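Local coordinates for giding protein-mglB (Thermus thermophilus, PDB 1J3W) that probably has guanine-nucleotide exchange factor and molecular adaptor activity, and is named for a role in gliding motility, at residues Glu26-Arg30 with Val108-Pro114. Numbering follows the deposited sequence.
Sequences ETGAR and VFDETAP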
loop_
_atom_site.group_PDB
_atom_site.type_symbol
_atom_site.label_atom_id
_atom_site.label_comp_id
_atom_site.label_asym_id
_atom_site.label_seq_id
_atom_site.Cartn_x
_atom_site.Cartn_y
_atom_site.Cartn_z
ATOM N N GLU B 26 -28.997 9.584 9.649
ATOM C CA GLU B 26 -29.620 8.411 9.041
ATOM C C GLU B 26 -28.920 7.090 9.329
ATOM O O GLU B 26 -29.562 6.042 9.380
ATOM C CB GLU B 26 -29.696 8.586 7.517
ATOM C CG GLU B 26 -30.571 9.734 7.051
ATOM C CD GLU B 26 -32.040 9.372 6.983
ATOM O OE1 GLU B 26 -32.424 8.290 7.477
ATOM O OE2 GLU B 26 -32.818 10.178 6.428
ATOM N N THR B 27 -27.606 7.145 9.519
ATOM C CA THR B 27 -26.818 5.934 9.733
ATOM C C THR B 27 -26.484 5.581 11.168
ATOM O O THR B 27 -26.315 4.406 11.492
ATOM C CB THR B 27 -25.461 6.010 8.999
ATOM O OG1 THR B 27 -24.689 7.098 9.536
ATOM C CG2 THR B 27 -25.662 6.207 7.507
ATOM N N GLY B 28 -26.379 6.594 12.018
ATOM C CA GLY B 28 -25.991 6.350 13.392
ATOM C C GLY B 28 -24.471 6.333 13.502
ATOM O O GLY B 28 -23.928 5.989 14.552
ATOM N N ALA B 29 -23.779 6.700 12.424
ATOM C CA ALA B 29 -22.317 6.730 12.433
ATOM C C ALA B 29 -21.775 7.837 13.335
ATOM O O ALA B 29 -22.483 8.791 13.665
ATOM C CB ALA B 29 -21.779 6.917 11.015
ATOM N N ARG B 30 -20.508 7.705 13.717
ATOM C CA ARG B 30 -19.856 8.681 14.578
ATOM C C ARG B 30 -19.304 9.877 13.822
ATOM O O ARG B 30 -19.537 11.025 14.199
ATOM C CB ARG B 30 -18.682 8.049 15.332
ATOM C CG ARG B 30 -19.032 7.024 16.384
ATOM C CD ARG B 30 -17.779 6.698 17.196
ATOM N NE ARG B 30 -18.045 5.763 18.283
ATOM C CZ ARG B 30 -17.180 5.485 19.251
ATOM N NH1 ARG B 30 -15.992 6.078 19.272
ATOM N NH2 ARG B 30 -17.495 4.600 20.188
ATOM N N VAL B 108 -17.095 6.613 9.866
ATOM C CA VAL B 108 -16.540 5.822 10.960
ATOM C C VAL B 108 -17.738 5.515 11.844
ATOM O O VAL B 108 -18.483 6.424 12.227
ATOM C CB VAL B 108 -15.499 6.614 11.768
ATOM C CG1 VAL B 108 -15.074 5.811 12.997
ATOM C CG2 VAL B 108 -14.297 6.928 10.890
ATOM N N PHE B 109 -17.928 4.242 12.172
ATOM C CA PHE B 109 -19.087 3.867 12.967
ATOM C C PHE B 109 -18.777 2.798 13.995
ATOM O O PHE B 109 -17.731 2.151 13.937
ATOM C CB PHE B 109 -20.210 3.394 12.027
ATOM C CG PHE B 109 -19.845 2.196 11.175
ATOM C CD1 PHE B 109 -20.124 0.901 11.610
ATOM C CD2 PHE B 109 -19.226 2.363 9.934
ATOM C CE1 PHE B 109 -19.791 -0.210 10.822
ATOM C CE2 PHE B 109 -18.890 1.263 9.142
ATOM C CZ PHE B 109 -19.171 -0.023 9.584
ATOM N N ASP B 110 -19.677 2.647 14.958
ATOM C CA ASP B 110 -19.528 1.627 15.986
ATOM C C ASP B 110 -20.752 0.716 15.935
ATOM O O ASP B 110 -21.503 0.736 14.952
ATOM C CB ASP B 110 -19.311 2.262 17.378
ATOM C CG ASP B 110 -20.472 3.123 17.840
ATOM O OD1 ASP B 110 -20.238 4.038 18.660
ATOM O OD2 ASP B 110 -21.610 2.886 17.412
ATOM N N GLU B 111 -20.952 -0.095 16.968
ATOM C CA GLU B 111 -22.076 -1.026 16.978
ATOM C C GLU B 111 -23.455 -0.382 16.939
ATOM O O GLU B 111 -24.439 -1.052 16.625
ATOM C CB GLU B 111 -21.992 -1.956 18.194
ATOM C CG GLU B 111 -21.851 -1.229 19.515
ATOM C CD GLU B 111 -20.420 -1.192 19.999
ATOM O OE1 GLU B 111 -19.958 -2.220 20.541
ATOM O OE2 GLU B 111 -19.756 -0.147 19.826
ATOM N N THR B 112 -23.541 0.907 17.245
ATOM C CA THR B 112 -24.843 1.563 17.235
ATOM C C THR B 112 -25.291 2.027 15.853
ATOM O O THR B 112 -26.376 2.586 15.704
ATOM C CB THR B 112 -24.907 2.746 18.236
ATOM O OG1 THR B 112 -23.994 3.785 17.859
ATOM C CG2 THR B 112 -24.574 2.255 19.635
ATOM N N ALA B 113 -24.463 1.780 14.845
ATOM C CA ALA B 113 -24.805 2.140 13.471
ATOM C C ALA B 113 -25.089 0.850 12.707
ATOM O O ALA B 113 -24.171 0.075 12.418
ATOM C CB ALA B 113 -23.653 2.888 12.817
ATOM N N PRO B 114 -26.364 0.587 12.384
ATOM C CA PRO B 114 -26.693 -0.640 11.648
ATOM C C PRO B 114 -25.947 -0.624 10.317
ATOM O O PRO B 114 -26.032 0.350 9.574
ATOM C CB PRO B 114 -28.208 -0.538 11.461
ATOM C CG PRO B 114 -28.647 0.322 12.617
ATOM C CD PRO B 114 -27.572 1.379 12.663
HETATM O O HOH W 1 -21.643 4.714 15.235
#
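Backbone N of Arg-30 donates to O of Val-108 at 2.8 Å, and the two chains stay close, the CA atoms of Ala-29 and Phe-109 being 4.3 Å apart and those of Gly-28 and Ala-113 4.4 Å. The Arg-30 chain, extended from CG to NE, runs across the Asp-110 side chain and grips it side-on: NE reaches OD1 at 2.8 Å and NH2 meets it at 3.2 Å. OD1 sits in the guanidinium plane, yet the carboxylate is turned 89° from it; NE approaches from above the carboxylate, while NH2 meets the anti lone pair of Asp-110 OD1. Asp-110 OD2 receives OG1 of Thr-112 at 2.6 Å on its syn lone pair and accepts Thr-112 N, closing an Asx turn within the type I turn 110-113. In this Roadblock/LC7 fold the contact ties the exit of helix 10-27 to the turn leading from central strand 103-109 into helix 115-135. With CG of Asp-110 between its backbone N and carbonyl carbon (chi1 62°), the carboxylate serves both Arg-30 and its own turn; an alanine here would probably leave the guanidinium without this counter-charge and the turn without its side-chain acceptor. A water bridges Gly-28 O and Asp-110 N. Gly-28, the first residue past the helix, has positive phi (86°); a CB there would jam against the carbonyl O of Thr-27 and press on O of Thr-112. CB of Ala-113 packs 3.3 Å from Thr-27 O, and CB of Ala-29 lies 4.0 Å from CB of Phe-109, whose ring leads away toward Leu-115 and Tyr-95.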